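PDB 6IYR: type I modular polyketide synthase from Streptomyces albus subsp. albus, which probably loads an acyl extender unit, apparently derived from malonyl-coenzyme A or a similar thioester, during assembly of the polyketide salinomycin. Local coordinates for residues 33-45 against 442-455. Sequence-based numbering, arbitrary orientation.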
loop_
_atom_site.group_PDB
_atom_site.type_symbol
_atom_site.label_atom_id
_atom_site.label_comp_id
_atom_site.label_asym_id
_atom_site.label_seq_id
_atom_site.Cartn_x
_atom_site.Cartn_y
_atom_site.Cartn_z
ATOM N N PRO A 33 -18.242 -13.500 -6.267
ATOM C CA PRO A 33 -18.266 -12.538 -5.157
ATOM C C PRO A 33 -17.925 -11.112 -5.600
ATOM O O PRO A 33 -17.039 -10.908 -6.441
ATOM C CB PRO A 33 -17.199 -13.079 -4.202
ATOM C CG PRO A 33 -16.218 -13.762 -5.090
ATOM C CD PRO A 33 -16.957 -14.225 -6.327
ATOM N N ALA A 34 -18.652 -10.138 -5.061
ATOM C CA ALA A 34 -18.391 -8.742 -5.367
ATOM C C ALA A 34 -17.031 -8.320 -4.814
ATOM O O ALA A 34 -16.628 -8.713 -3.711
ATOM C CB ALA A 34 -19.491 -7.867 -4.788
ATOM N N ALA A 35 -16.365 -7.444 -5.532
ATOM C CA ALA A 35 -15.197 -6.782 -4.969
ATOM C C ALA A 35 -15.589 -5.885 -3.791
ATOM O O ALA A 35 -14.984 -5.953 -2.708
ATOM C CB ALA A 35 -14.504 -5.964 -6.041
ATOM N N LEU A 36 -16.542 -4.983 -4.028
ATOM C CA LEU A 36 -17.147 -4.256 -2.935
ATOM C C LEU A 36 -18.649 -4.303 -3.054
ATOM O O LEU A 36 -19.213 -4.223 -4.143
ATOM C CB LEU A 36 -16.750 -2.786 -2.945
ATOM C CG LEU A 36 -15.297 -2.462 -2.652
ATOM C CD1 LEU A 36 -15.001 -1.025 -3.057
ATOM C CD2 LEU A 36 -15.014 -2.687 -1.177
ATOM N N THR A 37 -19.276 -4.138 -1.916
ATOM C CA THR A 37 -20.696 -4.066 -1.869
ATOM C C THR A 37 -21.056 -2.935 -0.914
ATOM O O THR A 37 -20.651 -2.941 0.246
ATOM C CB THR A 37 -21.256 -5.416 -1.423
ATOM O OG1 THR A 37 -22.542 -5.598 -2.007
ATOM C CG2 THR A 37 -21.341 -5.488 0.087
ATOM N N SER A 38 -21.666 -1.887 -1.457
ATOM C CA SER A 38 -21.841 -0.649 -0.707
ATOM C C SER A 38 -23.126 0.086 -1.090
ATOM O O SER A 38 -23.630 -0.069 -2.207
ATOM C CB SER A 38 -20.680 0.297 -0.952
ATOM O OG SER A 38 -20.855 1.448 -0.158
ATOM N N ALA A 39 -23.592 0.920 -0.160
ATOM C CA ALA A 39 -24.709 1.864 -0.373
ATOM C C ALA A 39 -24.251 3.116 -1.092
ATOM O O ALA A 39 -25.065 3.827 -1.665
ATOM C CB ALA A 39 -25.300 2.261 0.964
ATOM N N LEU A 40 -22.955 3.418 -0.978
ATOM C CA LEU A 40 -22.276 4.411 -1.827
ATOM C C LEU A 40 -22.123 3.877 -3.233
ATOM O O LEU A 40 -21.500 2.836 -3.439
ATOM C CB LEU A 40 -20.884 4.687 -1.292
ATOM C CG LEU A 40 -20.529 5.960 -0.563
ATOM C CD1 LEU A 40 -19.028 6.161 -0.711
ATOM C CD2 LEU A 40 -21.280 7.161 -1.096
ATOM N N ILE A 41 -22.711 4.588 -4.194
ATOM C CA ILE A 41 -22.721 4.181 -5.587
ATOM C C ILE A 41 -21.927 5.163 -6.472
ATOM O O ILE A 41 -22.057 6.374 -6.344
ATOM C CB ILE A 41 -24.170 4.067 -6.078
ATOM C CG1 ILE A 41 -24.871 2.931 -5.342
ATOM C CG2 ILE A 41 -24.232 3.783 -7.562
ATOM C CD1 ILE A 41 -26.374 3.109 -5.293
ATOM N N PRO A 42 -21.088 4.629 -7.370
ATOM C CA PRO A 42 -20.269 5.481 -8.208
ATOM C C PRO A 42 -20.979 5.800 -9.512
ATOM O O PRO A 42 -21.499 4.890 -10.153
ATOM C CB PRO A 42 -19.039 4.604 -8.491
ATOM C CG PRO A 42 -19.572 3.221 -8.459
ATOM C CD PRO A 42 -20.613 3.234 -7.381
ATOM N N TRP A 43 -20.961 7.069 -9.922
ATOM C CA TRP A 43 -21.324 7.398 -11.279
ATOM C C TRP A 43 -20.081 7.910 -11.923
ATOM O O TRP A 43 -19.428 8.816 -11.378
ATOM C CB TRP A 43 -22.384 8.509 -11.320
ATOM C CG TRP A 43 -23.757 8.116 -10.861
ATOM C CD1 TRP A 43 -24.156 6.922 -10.352
ATOM C CD2 TRP A 43 -24.915 8.976 -10.835
ATOM N NE1 TRP A 43 -25.513 6.974 -10.017
ATOM C CE2 TRP A 43 -25.980 8.238 -10.288
ATOM C CE3 TRP A 43 -25.147 10.292 -11.242
ATOM C CZ2 TRP A 43 -27.255 8.782 -10.128
ATOM C CZ3 TRP A 43 -26.409 10.845 -11.044
ATOM C CH2 TRP A 43 -27.438 10.094 -10.490
ATOM N N THR A 44 -19.785 7.390 -13.110
ATOM C CA THR A 44 -18.594 7.766 -13.824
ATOM C C THR A 44 -18.956 8.605 -15.035
ATOM O O THR A 44 -19.975 8.411 -15.654
ATOM C CB THR A 44 -17.782 6.524 -14.269
ATOM O OG1 THR A 44 -18.564 5.705 -15.130
ATOM C CG2 THR A 44 -17.392 5.717 -13.071
ATOM N N VAL A 45 -18.138 9.588 -15.326
ATOM C CA VAL A 45 -18.282 10.310 -16.547
ATOM C C VAL A 45 -16.891 10.589 -17.114
ATOM O O VAL A 45 -15.904 10.581 -16.369
ATOM C CB VAL A 45 -19.049 11.611 -16.263
ATOM C CG1 VAL A 45 -18.223 12.538 -15.394
ATOM C CG2 VAL A 45 -19.443 12.280 -17.564
ATOM N N TRP A 442 -9.117 5.000 -11.248
ATOM C CA TRP A 442 -9.825 4.984 -12.531
ATOM C C TRP A 442 -9.698 6.319 -13.264
ATOM O O TRP A 442 -9.410 6.347 -14.458
ATOM C CB TRP A 442 -11.291 4.592 -12.323
ATOM C CG TRP A 442 -12.047 4.550 -13.577
ATOM C CD1 TRP A 442 -12.121 3.511 -14.441
ATOM C CD2 TRP A 442 -12.788 5.632 -14.175
ATOM N NE1 TRP A 442 -12.843 3.875 -15.553
ATOM C CE2 TRP A 442 -13.310 5.153 -15.388
ATOM C CE3 TRP A 442 -13.143 6.915 -13.748
ATOM C CZ2 TRP A 442 -14.153 5.917 -16.200
ATOM C CZ3 TRP A 442 -13.975 7.685 -14.562
ATOM C CH2 TRP A 442 -14.458 7.184 -15.777
ATOM N N THR A 443 -9.745 7.429 -12.543
ATOM C CA THR A 443 -9.619 8.702 -13.219
ATOM C C THR A 443 -8.253 8.855 -13.836
ATOM O O THR A 443 -8.075 9.666 -14.739
ATOM C CB THR A 443 -9.946 9.927 -12.328
ATOM O OG1 THR A 443 -9.020 10.054 -11.245
ATOM C CG2 THR A 443 -11.414 9.866 -11.834
ATOM N N HIS A 444 -7.277 8.082 -13.360
ATOM C CA HIS A 444 -5.924 8.220 -13.881
ATOM C C HIS A 444 -5.640 7.173 -14.937
ATOM O O HIS A 444 -4.548 7.138 -15.505
ATOM C CB HIS A 444 -4.894 8.107 -12.753
ATOM C CG HIS A 444 -4.884 9.280 -11.841
ATOM N ND1 HIS A 444 -5.034 10.572 -12.300
ATOM C CD2 HIS A 444 -4.915 9.356 -10.490
ATOM C CE1 HIS A 444 -5.061 11.402 -11.272
ATOM N NE2 HIS A 444 -4.922 10.693 -10.168
ATOM N N GLY A 445 -6.603 6.287 -15.150
ATOM C CA GLY A 445 -6.534 5.321 -16.228
ATOM C C GLY A 445 -6.221 3.935 -15.720
ATOM O O GLY A 445 -6.068 2.996 -16.487
ATOM N N VAL A 446 -6.216 3.753 -14.415
ATOM C CA VAL A 446 -6.142 2.392 -13.915
ATOM C C VAL A 446 -7.444 1.703 -14.255
ATOM O O VAL A 446 -8.511 2.266 -14.007
ATOM C CB VAL A 446 -5.942 2.405 -12.408
ATOM C CG1 VAL A 446 -5.886 1.001 -11.877
ATOM C CG2 VAL A 446 -4.692 3.184 -12.073
ATOM N N PRO A 447 -7.382 0.463 -14.776
ATOM C CA PRO A 447 -8.580 -0.156 -15.368
ATOM C C PRO A 447 -9.503 -0.816 -14.354
ATOM O O PRO A 447 -9.770 -1.999 -14.427
ATOM C CB PRO A 447 -8.009 -1.190 -16.346
ATOM C CG PRO A 447 -6.661 -1.535 -15.790
ATOM C CD PRO A 447 -6.173 -0.352 -14.988
ATOM N N VAL A 448 -10.123 -0.002 -13.516
ATOM C CA VAL A 448 -11.144 -0.484 -12.625
ATOM C C VAL A 448 -12.313 -1.015 -13.466
ATOM O O VAL A 448 -12.677 -0.429 -14.480
ATOM C CB VAL A 448 -11.617 0.669 -11.710
ATOM C CG1 VAL A 448 -12.764 0.226 -10.799
ATOM C CG2 VAL A 448 -10.439 1.200 -10.908
ATOM N N ASP A 449 -12.915 -2.087 -12.997
ATOM C CA ASP A 449 -14.121 -2.620 -13.586
ATOM C C ASP A 449 -15.315 -2.336 -12.697
ATOM O O ASP A 449 -15.520 -2.978 -11.661
ATOM C CB ASP A 449 -13.977 -4.125 -13.767
ATOM C CG ASP A 449 -15.201 -4.749 -14.445
ATOM O OD1 ASP A 449 -16.125 -4.021 -14.852
ATOM O OD2 ASP A 449 -15.274 -5.979 -14.514
ATOM N N TRP A 450 -16.097 -1.332 -13.068
ATOM C CA TRP A 450 -17.134 -0.826 -12.167
ATOM C C TRP A 450 -18.269 -1.787 -11.888
ATOM O O TRP A 450 -18.886 -1.704 -10.829
ATOM C CB TRP A 450 -17.639 0.514 -12.656
ATOM C CG TRP A 450 -16.578 1.550 -12.483
ATOM C CD1 TRP A 450 -15.860 2.138 -13.453
ATOM C CD2 TRP A 450 -16.118 2.100 -11.244
ATOM N NE1 TRP A 450 -14.964 3.024 -12.909
ATOM C CE2 TRP A 450 -15.131 3.046 -11.552
ATOM C CE3 TRP A 450 -16.453 1.888 -9.901
ATOM C CZ2 TRP A 450 -14.470 3.789 -10.565
ATOM C CZ3 TRP A 450 -15.847 2.658 -8.940
ATOM C CH2 TRP A 450 -14.842 3.577 -9.273
ATOM N N ASP A 451 -18.441 -2.784 -12.758
ATOM C CA ASP A 451 -19.360 -3.892 -12.512
ATOM C C ASP A 451 -19.079 -4.646 -11.207
ATOM O O ASP A 451 -19.982 -5.280 -10.651
ATOM C CB ASP A 451 -19.326 -4.876 -13.692
ATOM C CG ASP A 451 -19.941 -4.287 -14.974
ATOM O OD1 ASP A 451 -20.709 -3.313 -14.869
ATOM O OD2 ASP A 451 -19.648 -4.786 -16.083
ATOM N N THR A 452 -17.843 -4.579 -10.699
ATOM C CA THR A 452 -17.473 -5.428 -9.581
ATOM C C THR A 452 -17.884 -4.799 -8.268
ATOM O O THR A 452 -17.795 -5.425 -7.213
ATOM C CB THR A 452 -15.956 -5.752 -9.599
ATOM O OG1 THR A 452 -15.180 -4.542 -9.549
ATOM C CG2 THR A 452 -15.619 -6.497 -10.886
ATOM N N VAL A 453 -18.319 -3.546 -8.340
ATOM C CA VAL A 453 -18.799 -2.835 -7.177
ATOM C C VAL A 453 -20.318 -2.832 -7.157
ATOM O O VAL A 453 -20.958 -2.189 -7.969
ATOM C CB VAL A 453 -18.364 -1.367 -7.204
ATOM C CG1 VAL A 453 -19.093 -0.596 -6.100
ATOM C CG2 VAL A 453 -16.855 -1.280 -7.079
ATOM N N ARG A 454 -20.897 -3.510 -6.187
ATOM C CA ARG A 454 -22.306 -3.756 -6.231
ATOM C C ARG A 454 -23.029 -2.933 -5.197
ATOM O O ARG A 454 -22.514 -2.659 -4.111
ATOM C CB ARG A 454 -22.609 -5.239 -6.063
ATOM C CG ARG A 454 -22.310 -6.045 -7.322
ATOM C CD ARG A 454 -22.854 -7.466 -7.224
ATOM N NE ARG A 454 -22.049 -8.415 -8.000
ATOM C CZ ARG A 454 -21.975 -9.727 -7.769
ATOM N NH1 ARG A 454 -22.672 -10.287 -6.784
ATOM N NH2 ARG A 454 -21.196 -10.488 -8.531
ATOM N N PRO A 455 -24.192 -2.431 -5.589
ATOM C CA PRO A 455 -25.155 -1.977 -4.611
ATOM C C PRO A 455 -25.378 -3.042 -3.545
ATOM O O PRO A 455 -25.579 -2.687 -2.393
ATOM C CB PRO A 455 -26.415 -1.754 -5.438
ATOM C CG PRO A 455 -25.943 -1.584 -6.852
ATOM C CD PRO A 455 -24.718 -2.423 -6.966
#
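The indole of Trp450 is covered on both faces, by Thr44 CG2 on one and Val448 CG1 on the other, and its edge is turned toward Trp442 CD2. Both indoles pack beside a two-stranded parallel sheet, strands 36-37 and 453-454, which joins the two ends of the modelled chain. The same Thr44 methyl also lies over a face of Trp442, making two CH-pi contacts, and next to it the NE1 edge of Trp450 is directed over that face; the methyl sits 3.8 Å from the centroid of the Trp450 five-membered ring. With chi1 of 60°, Thr44 holds CG2 anti to its carbonyl carbon, directed at both indoles. Val45 O meets the edge of Trp442 in its plane, and Arg89 adds a cation-pi contact to that ring. Compact Pro42 fits against the benzo part of Trp450, its CG 3.7 Å from CE3.

In the parallel sheet, Leu36 and the beta-branched Val453, both apolar, share the buried face; Thr37 and Arg454 take the other, where solvent suits their polar groups. The Arg454 guanidinium lays one face over Ala34 CB. Leu36 O accepts from Arg454 N at 2.7 Å, and Arg454 O receives Ser38 N at 2.9 Å, nearly straight at 161°.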